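Long-range contacts in aspartate-semialdehyde dehydrogenase (PDB 5CEF), which catalyses the NADPH-dependent reductive dephosphorylation of 4-phospho-L-aspartate to L-aspartate semialdehyde, the second step in making the aspartate-derived amino acids: residues 15-20 against 39-44; 178-183 against 259-264; 199-204 against 248-253; 288-293 against 357-362. One frame throughout, in Å; residues are numbered along the deposited sequence.

Overall arrangement
Contact 1 closes the loop through helix 19-29 and strand 34-40, within the beta-alpha-beta unit that starts with strand 9-14, at the strand ends of the Rossmann sheet where NADP(+) probably binds. It is complete before contact 2 opens. Contact 2 pairs strands 177-186 and 257-265 in the mixed sheet, and the loop it closes encloses contact 3, where the turn after helix 198-201 meets the end of strand 243-250, itself a neighbour of 177-186. Both lie against the second subunit. Contact 4 follows in series, tying the turn at 288-293 to the C-terminal helix 349-362. Contacts 1 and 2 lie on opposite sides of the chain's centre, their own centres about 38 Å apart.

Contact 1 (15-20 against 39-44); sequences GATGTV and LGASSR
The carbonyl oxygen of G40 is gripped by two successive backbone N-H groups of the glycine-rich loop. A16 N to G40 O is the stronger bond, 3.0 Å long and nearly straight (170° at the hydrogen), with the donor close to the line of the carbonyl. G15 N also lies 3.0 Å from G40 O, but its N-H points off at 127° and the bond is weak. Together they tie the start of the loop to G40 of strand 34-40. The loop itself is a type I turn closed by G18 N to G15 O at 3.1 Å; G15 has a positive phi, which glycine readily accepts, and G18 is the N-cap of helix 19-29.

Beside the carbonyl, A16 reaches toward the strand and sets its methyl against L39, CB to CB at 4.1 Å. T17 meets A41 with both branches. Its CG2 and OG1 each lie 4.0 Å from A41 CB, so the methyl of A41 faces the fork of the threonine. With chi1 at 56°, OG1 stands between the backbone N and the carbonyl carbon; there T17 OG1 lies 3.0 Å from water 1, which also bonds S42 OG. Y50 of helix 50-53 bonds to A16 O and packs on T17 and L39.

T17, G18, T19, V20 and S42 probably bind NADP(+), as in related enzymes, and the contact thus belongs to the dinucleotide-binding beta-alpha-beta unit of a Rossmann fold, glycine-rich loop against the tip of the second strand.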
loop_
_atom_site.group_PDB
_atom_site.type_symbol
_atom_site.label_atom_id
_atom_site.label_comp_id
_atom_site.label_asym_id
_atom_site.label_seq_id
_atom_site.Cartn_x
_atom_site.Cartn_y
_atom_site.Cartn_z
ATOM N N GLY A 15 22.979 -17.995 -15.092
ATOM C CA GLY A 15 22.368 -16.787 -14.510
ATOM C C GLY A 15 22.286 -16.920 -13.012
ATOM O O GLY A 15 21.300 -16.521 -12.395
ATOM N N ALA A 16 23.343 -17.461 -12.426
ATOM C CA ALA A 16 23.306 -17.911 -11.064
ATOM C C ALA A 16 23.274 -16.820 -10.063
ATOM O O ALA A 16 22.836 -17.050 -8.928
ATOM C CB ALA A 16 24.507 -18.792 -10.781
ATOM N N THR A 17 23.745 -15.638 -10.433
ATOM C CA THR A 17 23.737 -14.511 -9.489
ATOM C C THR A 17 22.431 -13.748 -9.557
ATOM O O THR A 17 22.141 -12.984 -8.645
ATOM C CB THR A 17 24.921 -13.556 -9.713
ATOM O OG1 THR A 17 24.925 -13.086 -11.062
ATOM C CG2 THR A 17 26.236 -14.269 -9.445
ATOM N N GLY A 18 21.658 -13.944 -10.633
ATOM C CA GLY A 18 20.314 -13.340 -10.788
ATOM C C GLY A 18 19.287 -13.964 -9.853
ATOM O O GLY A 18 19.545 -15.008 -9.278
ATOM N N THR A 19 18.113 -13.342 -9.721
ATOM C CA THR A 19 17.173 -13.727 -8.683
ATOM C C THR A 19 16.598 -15.120 -8.950
ATOM O O THR A 19 16.479 -15.933 -8.042
ATOM C CB THR A 19 16.046 -12.686 -8.482
ATOM O OG1 THR A 19 15.245 -12.600 -9.662
ATOM C CG2 THR A 19 16.635 -11.306 -8.182
ATOM N N VAL A 20 16.291 -15.412 -10.201
ATOM C CA VAL A 20 15.849 -16.753 -10.555
ATOM C C VAL A 20 16.949 -17.773 -10.266
ATOM O O VAL A 20 16.673 -18.848 -9.758
ATOM C CB VAL A 20 15.408 -16.832 -12.033
ATOM C CG1 VAL A 20 15.254 -18.278 -12.487
ATOM C CG2 VAL A 20 14.102 -16.077 -12.225
ATOM N N LEU A 39 28.076 -23.420 -11.877
ATOM C CA LEU A 39 27.377 -22.152 -11.901
ATOM C C LEU A 39 27.919 -21.220 -12.986
ATOM O O LEU A 39 29.128 -21.087 -13.152
ATOM C CB LEU A 39 27.567 -21.473 -10.573
ATOM C CG LEU A 39 27.290 -22.296 -9.348
ATOM C CD1 LEU A 39 27.357 -21.367 -8.142
ATOM C CD2 LEU A 39 25.931 -22.953 -9.437
ATOM N N GLY A 40 27.031 -20.592 -13.739
ATOM C CA GLY A 40 27.434 -19.620 -14.758
ATOM C C GLY A 40 26.913 -18.221 -14.413
ATOM O O GLY A 40 25.757 -18.066 -14.054
ATOM N N ALA A 41 27.767 -17.209 -14.547
ATOM C CA ALA A 41 27.371 -15.816 -14.412
ATOM C C ALA A 41 28.143 -15.003 -15.428
ATOM O O ALA A 41 28.588 -15.549 -16.433
ATOM C CB ALA A 41 27.632 -15.331 -13.005
ATOM N N SER A 42 28.295 -13.706 -15.212
ATOM C CA SER A 42 28.968 -12.858 -16.217
ATOM C C SER A 42 30.491 -13.124 -16.309
ATOM O O SER A 42 31.100 -13.741 -15.420
ATOM C CB SER A 42 28.715 -11.364 -15.944
ATOM O OG SER A 42 29.293 -10.946 -14.708
ATOM N N SER A 43 31.082 -12.646 -17.397
ATOM C CA SER A 43 32.531 -12.628 -17.565
ATOM C C SER A 43 33.241 -11.818 -16.487
ATOM O O SER A 43 34.363 -12.113 -16.112
ATOM C CB SER A 43 32.868 -12.090 -18.949
ATOM O OG SER A 43 32.436 -13.031 -19.934
ATOM N N ARG A 44 32.562 -10.802 -15.970
ATOM C CA ARG A 44 33.077 -10.005 -14.848
ATOM C C ARG A 44 33.152 -10.805 -13.537
ATOM O O ARG A 44 34.064 -10.598 -12.751
ATOM C CB ARG A 44 32.222 -8.735 -14.713
ATOM C CG ARG A 44 32.365 -7.823 -13.521
ATOM C CD ARG A 44 31.073 -7.034 -13.369
ATOM N NE ARG A 44 31.241 -5.678 -12.825
ATOM C CZ ARG A 44 31.817 -4.644 -13.458
ATOM N NH1 ARG A 44 32.335 -4.778 -14.674
ATOM N NH2 ARG A 44 31.897 -3.455 -12.863
HETATM O O HOH W 1 27.445 -12.033 -12.224
#

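Contact 2 (178-183 against 259-264); sequences DTVIVT and GCVSVK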
loop_
_atom_site.group_PDB
_atom_site.type_symbol
_atom_site.label_atom_id
_atom_site.label_comp_id
_atom_site.label_asym_id
_atom_site.label_seq_id
_atom_site.Cartn_x
_atom_site.Cartn_y
_atom_site.Cartn_z
ATOM N N ASP A 178 -13.861 -23.941 -25.893
ATOM C CA ASP A 178 -14.117 -23.124 -27.051
ATOM C C ASP A 178 -13.447 -21.780 -26.870
ATOM O O ASP A 178 -12.622 -21.370 -27.675
ATOM C CB ASP A 178 -15.649 -22.960 -27.149
ATOM C CG ASP A 178 -16.115 -22.024 -28.237
ATOM O OD1 ASP A 178 -15.318 -21.407 -28.956
ATOM O OD2 ASP A 178 -17.338 -21.945 -28.410
ATOM N N THR A 179 -13.817 -21.091 -25.798
ATOM C CA THR A 179 -13.479 -19.671 -25.604
ATOM C C THR A 179 -13.096 -19.404 -24.152
ATOM O O THR A 179 -13.684 -19.982 -23.225
ATOM C CB THR A 179 -14.675 -18.795 -25.990
ATOM O OG1 THR A 179 -14.887 -18.868 -27.410
ATOM C CG2 THR A 179 -14.466 -17.372 -25.608
ATOM N N VAL A 180 -12.070 -18.570 -23.983
ATOM C CA VAL A 180 -11.605 -18.115 -22.680
ATOM C C VAL A 180 -11.277 -16.628 -22.650
ATOM O O VAL A 180 -10.520 -16.136 -23.487
ATOM C CB VAL A 180 -10.333 -18.862 -22.246
ATOM C CG1 VAL A 180 -9.838 -18.320 -20.901
ATOM C CG2 VAL A 180 -10.575 -20.367 -22.130
ATOM N N ILE A 181 -11.824 -15.922 -21.670
ATOM C CA ILE A 181 -11.503 -14.509 -21.446
ATOM C C ILE A 181 -10.967 -14.371 -20.059
ATOM O O ILE A 181 -11.484 -14.982 -19.124
ATOM C CB ILE A 181 -12.723 -13.589 -21.638
ATOM C CG1 ILE A 181 -13.068 -13.554 -23.126
ATOM C CG2 ILE A 181 -12.436 -12.182 -21.159
ATOM C CD1 ILE A 181 -13.815 -12.331 -23.576
ATOM N N VAL A 182 -9.897 -13.616 -19.921
ATOM C CA VAL A 182 -9.254 -13.535 -18.648
ATOM C C VAL A 182 -8.669 -12.149 -18.382
ATOM O O VAL A 182 -8.023 -11.569 -19.252
ATOM C CB VAL A 182 -8.150 -14.601 -18.513
ATOM C CG1 VAL A 182 -7.107 -14.483 -19.619
ATOM C CG2 VAL A 182 -7.467 -14.488 -17.141
ATOM N N THR A 183 -8.870 -11.645 -17.170
ATOM C CA THR A 183 -8.159 -10.486 -16.715
ATOM C C THR A 183 -7.259 -10.939 -15.548
ATOM O O THR A 183 -7.740 -11.572 -14.629
ATOM C CB THR A 183 -9.137 -9.373 -16.258
ATOM O OG1 THR A 183 -9.952 -8.937 -17.351
ATOM C CG2 THR A 183 -8.365 -8.174 -15.740
ATOM N N GLY A 259 -6.488 -14.289 -11.106
ATOM C CA GLY A 259 -7.070 -14.285 -12.455
ATOM C C GLY A 259 -8.582 -14.368 -12.412
ATOM O O GLY A 259 -9.125 -15.138 -11.626
ATOM N N CYS A 260 -9.238 -13.581 -13.243
ATOM C CA CYS A 260 -10.684 -13.562 -13.340
ATOM C C CYS A 260 -11.066 -14.120 -14.718
ATOM O O CYS A 260 -10.842 -13.479 -15.720
ATOM C CB CYS A 260 -11.192 -12.119 -13.200
ATOM S SG CYS A 260 -10.904 -11.323 -11.582
ATOM N N VAL A 261 -11.624 -15.326 -14.748
ATOM C CA VAL A 261 -11.697 -16.133 -15.941
ATOM C C VAL A 261 -13.134 -16.455 -16.302
ATOM O O VAL A 261 -13.912 -16.852 -15.437
ATOM C CB VAL A 261 -10.908 -17.448 -15.750
ATOM C CG1 VAL A 261 -10.857 -18.272 -17.034
ATOM C CG2 VAL A 261 -9.476 -17.153 -15.329
ATOM N N SER A 262 -13.488 -16.288 -17.573
ATOM C CA SER A 262 -14.774 -16.805 -18.088
ATOM C C SER A 262 -14.521 -17.862 -19.168
ATOM O O SER A 262 -13.651 -17.699 -19.998
ATOM C CB SER A 262 -15.632 -15.684 -18.657
ATOM O OG SER A 262 -15.863 -14.675 -17.667
ATOM N N VAL A 263 -15.282 -18.943 -19.130
ATOM C CA VAL A 263 -15.043 -20.068 -19.998
ATOM C C VAL A 263 -16.306 -20.519 -20.686
ATOM O O VAL A 263 -17.358 -20.635 -20.062
ATOM C CB VAL A 263 -14.484 -21.255 -19.211
ATOM C CG1 VAL A 263 -14.284 -22.457 -20.119
ATOM C CG2 VAL A 263 -13.144 -20.908 -18.600
ATOM N N LYS A 264 -16.179 -20.802 -21.981
ATOM C CA LYS A 264 -17.194 -21.477 -22.748
ATOM C C LYS A 264 -16.702 -22.835 -23.183
ATOM O O LYS A 264 -15.684 -22.915 -23.858
ATOM C CB LYS A 264 -17.517 -20.663 -23.993
ATOM C CG LYS A 264 -18.407 -21.383 -24.987
ATOM C CD LYS A 264 -19.833 -20.861 -24.947
ATOM C CE LYS A 264 -20.883 -21.973 -25.098
ATOM N NZ LYS A 264 -22.115 -21.709 -24.267
HETATM O O HOH W 2 -12.979 -12.636 -17.391
#
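K264 and D178 meet at a classic beta bulge in the antiparallel pairing of strands 177-186 and 257-265, neighbours in the mixed sheet of the dimerisation domain. D178 and T179 both face K264, and its carbonyl takes both their N-H groups: D178 N to K264 O is 2.9 Å, T179 N to K264 O a longer 3.3 Å on a lone pair.

The side chain of K264 starts with CB against T179 CB at 3.9 Å, on the face shared with I181, S262, T183 and C260. Its CG, anti to the backbone N (chi1 171°), lies alongside D178, 3.6 Å from OD2. Beyond CG the chain bends repeatedly and leaves the aspartate, so that NZ forms its salt bridge with D335 instead.

Past the bulge the register is regular, with paired bonds at I181-S262 and T183-C260. The other face carries valines: V182 and V261 run side by side, CG2 to CG2 at 3.8 Å, while the V180 side chain slants across V261, CG1 to CG1 at 4.0 Å. Helix 158-174 covers this layer through I163 on V182 and L167 on V263. On the opposite face, T183 and C260 pack on C260 and T183 of the second subunit. Water 2 donates to C260 O at 2.8 Å and weakly to I181 O.

Contact 3 (199-204 against 248-253); sequences LDIMDN and CTRVPV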
loop_
_atom_site.group_PDB
_atom_site.type_symbol
_atom_site.label_atom_id
_atom_site.label_comp_id
_atom_site.label_asym_id
_atom_site.label_seq_id
_atom_site.Cartn_x
_atom_site.Cartn_y
_atom_site.Cartn_z
ATOM N N LEU A 199 7.514 3.566 -6.859
ATOM C CA LEU A 199 6.875 4.681 -7.493
ATOM C C LEU A 199 5.893 4.295 -8.572
ATOM O O LEU A 199 4.916 5.015 -8.772
ATOM C CB LEU A 199 7.898 5.599 -8.093
ATOM C CG LEU A 199 8.100 6.950 -7.412
ATOM C CD1 LEU A 199 9.209 7.706 -8.163
ATOM C CD2 LEU A 199 6.814 7.751 -7.392
ATOM N N ASP A 200 6.183 3.218 -9.317
ATOM C CA ASP A 200 5.347 2.836 -10.449
ATOM C C ASP A 200 4.040 2.287 -9.986
ATOM O O ASP A 200 3.034 2.486 -10.654
ATOM C CB ASP A 200 6.016 1.780 -11.331
ATOM C CG ASP A 200 7.225 2.319 -12.115
ATOM O OD1 ASP A 200 7.270 3.533 -12.387
ATOM O OD2 ASP A 200 8.128 1.512 -12.446
ATOM N N ILE A 201 4.040 1.656 -8.817
ATOM C CA ILE A 201 2.933 0.801 -8.425
ATOM C C ILE A 201 2.159 1.151 -7.132
ATOM O O ILE A 201 0.997 0.785 -7.023
ATOM C CB ILE A 201 3.413 -0.692 -8.340
ATOM C CG1 ILE A 201 2.237 -1.664 -8.270
ATOM C CG2 ILE A 201 4.334 -0.931 -7.153
ATOM C CD1 ILE A 201 1.327 -1.592 -9.468
ATOM N N MET A 202 2.749 1.846 -6.165
ATOM C CA MET A 202 2.043 2.086 -4.902
ATOM C C MET A 202 0.765 2.847 -5.160
ATOM O O MET A 202 0.782 3.802 -5.926
ATOM C CB MET A 202 2.903 2.827 -3.881
ATOM C CG MET A 202 4.062 1.970 -3.419
ATOM S SD MET A 202 3.762 0.503 -2.412
ATOM C CE MET A 202 2.564 0.998 -1.190
ATOM N N ASP A 203 -0.330 2.441 -4.518
ATOM C CA ASP A 203 -1.593 3.195 -4.617
ATOM C C ASP A 203 -2.024 3.366 -6.084
ATOM O O ASP A 203 -2.532 4.415 -6.482
ATOM C CB ASP A 203 -1.467 4.574 -3.922
ATOM C CG ASP A 203 -2.788 5.302 -3.815
ATOM O OD1 ASP A 203 -3.829 4.635 -3.756
ATOM O OD2 ASP A 203 -2.827 6.547 -3.822
ATOM N N ASN A 204 -1.788 2.318 -6.878
ATOM C CA ASN A 204 -1.947 2.389 -8.306
ATOM C C ASN A 204 -2.211 1.023 -8.967
ATOM O O ASN A 204 -2.143 -0.024 -8.347
ATOM C CB ASN A 204 -0.689 3.052 -8.885
ATOM C CG ASN A 204 -0.858 3.508 -10.329
ATOM O OD1 ASN A 204 -1.945 3.920 -10.761
ATOM N ND2 ASN A 204 0.216 3.421 -11.086
ATOM N N CYS A 248 -3.764 -8.047 -18.889
ATOM C CA CYS A 248 -2.882 -8.361 -17.773
ATOM C C CYS A 248 -2.502 -7.096 -17.075
ATOM O O CYS A 248 -2.050 -6.131 -17.708
ATOM C CB CYS A 248 -1.627 -9.047 -18.262
ATOM S SG CYS A 248 -1.945 -10.708 -18.897
ATOM N N THR A 249 -2.760 -7.036 -15.768
ATOM C CA THR A 249 -2.484 -5.823 -15.015
ATOM C C THR A 249 -1.560 -6.135 -13.881
ATOM O O THR A 249 -1.462 -7.281 -13.453
ATOM C CB THR A 249 -3.741 -5.208 -14.435
ATOM O OG1 THR A 249 -4.188 -6.017 -13.355
ATOM C CG2 THR A 249 -4.803 -5.128 -15.458
ATOM N N ARG A 250 -0.894 -5.097 -13.384
ATOM C CA ARG A 250 -0.076 -5.204 -12.187
ATOM C C ARG A 250 -0.779 -4.462 -11.050
ATOM O O ARG A 250 -1.298 -3.378 -11.265
ATOM C CB ARG A 250 1.270 -4.593 -12.430
ATOM C CG ARG A 250 2.225 -4.724 -11.268
ATOM C CD ARG A 250 2.929 -6.055 -11.341
ATOM N NE ARG A 250 3.831 -6.117 -12.497
ATOM C CZ ARG A 250 4.415 -7.249 -12.911
ATOM N NH1 ARG A 250 4.144 -8.427 -12.326
ATOM N NH2 ARG A 250 5.247 -7.232 -13.936
ATOM N N VAL A 251 -0.766 -5.044 -9.850
ATOM C CA VAL A 251 -1.409 -4.448 -8.680
ATOM C C VAL A 251 -0.392 -4.395 -7.544
ATOM O O VAL A 251 0.621 -5.063 -7.590
ATOM C CB VAL A 251 -2.625 -5.261 -8.236
ATOM C CG1 VAL A 251 -3.747 -5.149 -9.250
ATOM C CG2 VAL A 251 -2.273 -6.737 -8.022
ATOM N N PRO A 252 -0.630 -3.539 -6.546
ATOM C CA PRO A 252 0.296 -3.404 -5.442
ATOM C C PRO A 252 0.149 -4.485 -4.384
ATOM O O PRO A 252 -0.297 -4.223 -3.237
ATOM C CB PRO A 252 -0.036 -2.047 -4.876
ATOM C CG PRO A 252 -1.393 -1.697 -5.367
ATOM C CD PRO A 252 -1.815 -2.688 -6.372
ATOM N N VAL A 253 0.614 -5.669 -4.764
ATOM C CA VAL A 253 0.586 -6.847 -3.921
ATOM C C VAL A 253 1.924 -7.547 -4.087
ATOM O O VAL A 253 2.468 -7.639 -5.196
ATOM C CB VAL A 253 -0.534 -7.760 -4.397
ATOM C CG1 VAL A 253 -0.533 -9.057 -3.616
ATOM C CG2 VAL A 253 -1.881 -7.045 -4.286
#
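I201 lays its outer branch across the R250 side chain and the R250-V251 backbone, and against the ring of P252. Its CG1, anti to the backbone N at chi1 -166°, leads CD1 to within 3.6 Å of R250 O. The same methyl lies 3.7 Å from R250 CG, where the two side chains cross at about a right angle. Further back along the chain, I201 CG1 touches P252 CB at 4.1 Å.

R250 folds away at its second and third torsions after this apolar contact, and its NH1 bonds to A187 O. Its side chain comes within about 5 Å of that of H257, the predicted proton acceptor, and about 4 Å of G190, probably an NADP(+) site, so the aliphatic base of an arginine beside the probable active site rests on I201.

The proline ring lies against the carbonyl oxygens of I201 and N204, the end residues of a type II turn. P252 CD is 3.3 Å from N204 O, and P252 CB is 3.7 Å from I201 O; these are van der Waals approaches, since the ring has no N-H to give. The turn is braced by N204 ND2 to D200 O at 3.0 Å, the acceptor lying almost exactly in the amide plane. N204 also pairs with Q310 and R312 of the second subunit, while M202 of the third subunit packs on P252.

The contact thus sits where helix 198-201 ends and strand 243-250, sheet neighbour of strand 177-186, runs out into an inverse gamma turn centred on P252, with V251 lying on L185 of that neighbouring strand.

Contact 4 (288-293 against 357-362); sequences QHLGVP and AEIAVE
A Schellman motif ends the short helix that begins at residue 286, and the chain leaving it docks on the last turns of the C-terminal helix 349-362. G291 has a positive phi, and two bonds run back into the last helical turn; G291 N to Q288 O, 2.9 Å, is a bond of this turn. L290 before it and V292 after it both point toward helix 349-362.

V292 sits at the centre. Its CG1, anti to the carbonyl carbon (chi1 -65°), reaches among E358, I359 and E362: 3.7 Å from E358 CB, 4.0 Å from I359 CG1 and 3.8 Å from E362 CG. L290 extends the contact, CD1 to I359 CG2 at 4.1 Å, the two side chains crossing at about a right angle.

The carboxylate of E358 comes from the opposite direction to P293. The ring lies mainly against OE1, with P293 CD 3.2 Å from E358 OE1; the proline has no N-H to give. H31 and S294 bond to OE2, and OE1 too is hydrogen-bonded just beyond the segment; these bonds help hold the group beside the ring. E358 also packs on F34 of strand 34-40.

The motif is a Schellman-capped helix end whose exit segment packs along one face of a second helix, here the C-terminal helix that lies against the Rossmann domain.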
loop_
_atom_site.group_PDB
_atom_site.type_symbol
_atom_site.label_atom_id
_atom_site.label_comp_id
_atom_site.label_asym_id
_atom_site.label_seq_id
_atom_site.Cartn_x
_atom_site.Cartn_y
_atom_site.Cartn_z
ATOM N N GLN A 288 2.148 -35.951 -10.416
ATOM C CA GLN A 288 1.775 -36.531 -9.133
ATOM C C GLN A 288 1.781 -38.053 -9.216
ATOM O O GLN A 288 2.213 -38.719 -8.277
ATOM C CB GLN A 288 0.383 -36.036 -8.710
ATOM C CG GLN A 288 0.356 -34.561 -8.402
ATOM C CD GLN A 288 -1.057 -34.042 -8.266
ATOM O OE1 GLN A 288 -1.799 -33.988 -9.259
ATOM N NE2 GLN A 288 -1.438 -33.635 -7.036
ATOM N N HIS A 289 1.273 -38.586 -10.327
ATOM C CA HIS A 289 1.166 -40.038 -10.527
ATOM C C HIS A 289 2.542 -40.642 -10.537
ATOM O O HIS A 289 2.718 -41.729 -10.027
ATOM C CB HIS A 289 0.446 -40.411 -11.833
ATOM C CG HIS A 289 -0.985 -39.972 -11.884
ATOM N ND1 HIS A 289 -1.634 -39.669 -13.069
ATOM C CD2 HIS A 289 -1.878 -39.736 -10.891
ATOM C CE1 HIS A 289 -2.869 -39.285 -12.800
ATOM N NE2 HIS A 289 -3.046 -39.321 -11.487
ATOM N N LEU A 290 3.503 -39.940 -11.139
ATOM C CA LEU A 290 4.883 -40.371 -11.147
ATOM C C LEU A 290 5.555 -40.213 -9.785
ATOM O O LEU A 290 6.641 -40.715 -9.584
ATOM C CB LEU A 290 5.664 -39.585 -12.198
ATOM C CG LEU A 290 5.329 -39.925 -13.652
ATOM C CD1 LEU A 290 5.995 -38.938 -14.595
ATOM C CD2 LEU A 290 5.736 -41.341 -14.024
ATOM N N GLY A 291 4.944 -39.465 -8.880
ATOM C CA GLY A 291 5.522 -39.226 -7.587
ATOM C C GLY A 291 6.855 -38.481 -7.592
ATOM O O GLY A 291 7.663 -38.696 -6.701
ATOM N N VAL A 292 7.101 -37.589 -8.555
ATOM C CA VAL A 292 8.332 -36.803 -8.514
ATOM C C VAL A 292 8.379 -36.002 -7.217
ATOM O O VAL A 292 7.347 -35.585 -6.680
ATOM C CB VAL A 292 8.565 -35.888 -9.741
ATOM C CG1 VAL A 292 8.765 -36.711 -11.012
ATOM C CG2 VAL A 292 7.450 -34.867 -9.913
ATOM N N PRO A 293 9.588 -35.824 -6.679
ATOM C CA PRO A 293 9.720 -35.231 -5.348
ATOM C C PRO A 293 9.183 -33.803 -5.179
ATOM O O PRO A 293 8.719 -33.472 -4.093
ATOM C CB PRO A 293 11.216 -35.236 -5.075
ATOM C CG PRO A 293 11.881 -35.776 -6.285
ATOM C CD PRO A 293 10.858 -36.248 -7.271
ATOM N N ALA A 357 12.180 -31.119 -14.948
ATOM C CA ALA A 357 13.363 -31.957 -15.029
ATOM C C ALA A 357 13.180 -33.288 -14.291
ATOM O O ALA A 357 13.584 -34.317 -14.798
ATOM C CB ALA A 357 14.566 -31.202 -14.475
ATOM N N GLU A 358 12.538 -33.258 -13.123
ATOM C CA GLU A 358 12.280 -34.499 -12.364
ATOM C C GLU A 358 11.479 -35.476 -13.232
ATOM O O GLU A 358 11.815 -36.650 -13.314
ATOM C CB GLU A 358 11.561 -34.231 -11.037
ATOM C CG GLU A 358 12.351 -33.383 -10.044
ATOM C CD GLU A 358 11.583 -33.024 -8.776
ATOM O OE1 GLU A 358 10.399 -33.368 -8.700
ATOM O OE2 GLU A 358 12.158 -32.421 -7.831
ATOM N N ILE A 359 10.464 -34.977 -13.913
ATOM C CA ILE A 359 9.694 -35.816 -14.802
ATOM C C ILE A 359 10.561 -36.406 -15.930
ATOM O O ILE A 359 10.440 -37.596 -16.282
ATOM C CB ILE A 359 8.529 -35.039 -15.405
ATOM C CG1 ILE A 359 7.539 -34.706 -14.290
ATOM C CG2 ILE A 359 7.819 -35.852 -16.492
ATOM C CD1 ILE A 359 6.585 -33.584 -14.663
ATOM N N ALA A 360 11.436 -35.604 -16.507
ATOM C CA ALA A 360 12.319 -36.107 -17.575
ATOM C C ALA A 360 13.262 -37.198 -17.067
ATOM O O ALA A 360 13.618 -38.117 -17.797
ATOM C CB ALA A 360 13.115 -34.958 -18.190
ATOM N N VAL A 361 13.670 -37.082 -15.812
ATOM C CA VAL A 361 14.438 -38.129 -15.177
ATOM C C VAL A 361 13.602 -39.410 -15.138
ATOM O O VAL A 361 14.053 -40.442 -15.608
ATOM C CB VAL A 361 14.906 -37.712 -13.774
ATOM C CG1 VAL A 361 15.467 -38.909 -13.049
ATOM C CG2 VAL A 361 15.953 -36.587 -13.860
ATOM N N GLU A 362 12.365 -39.341 -14.664
ATOM C CA GLU A 362 11.513 -40.534 -14.663
ATOM C C GLU A 362 11.299 -41.155 -16.056
ATOM O O GLU A 362 11.121 -42.344 -16.158
ATOM C CB GLU A 362 10.159 -40.238 -14.028
ATOM C CG GLU A 362 10.239 -39.864 -12.551
ATOM C CD GLU A 362 10.846 -40.936 -11.689
ATOM O OE1 GLU A 362 10.286 -42.053 -11.689
ATOM O OE2 GLU A 362 11.872 -40.682 -11.039
#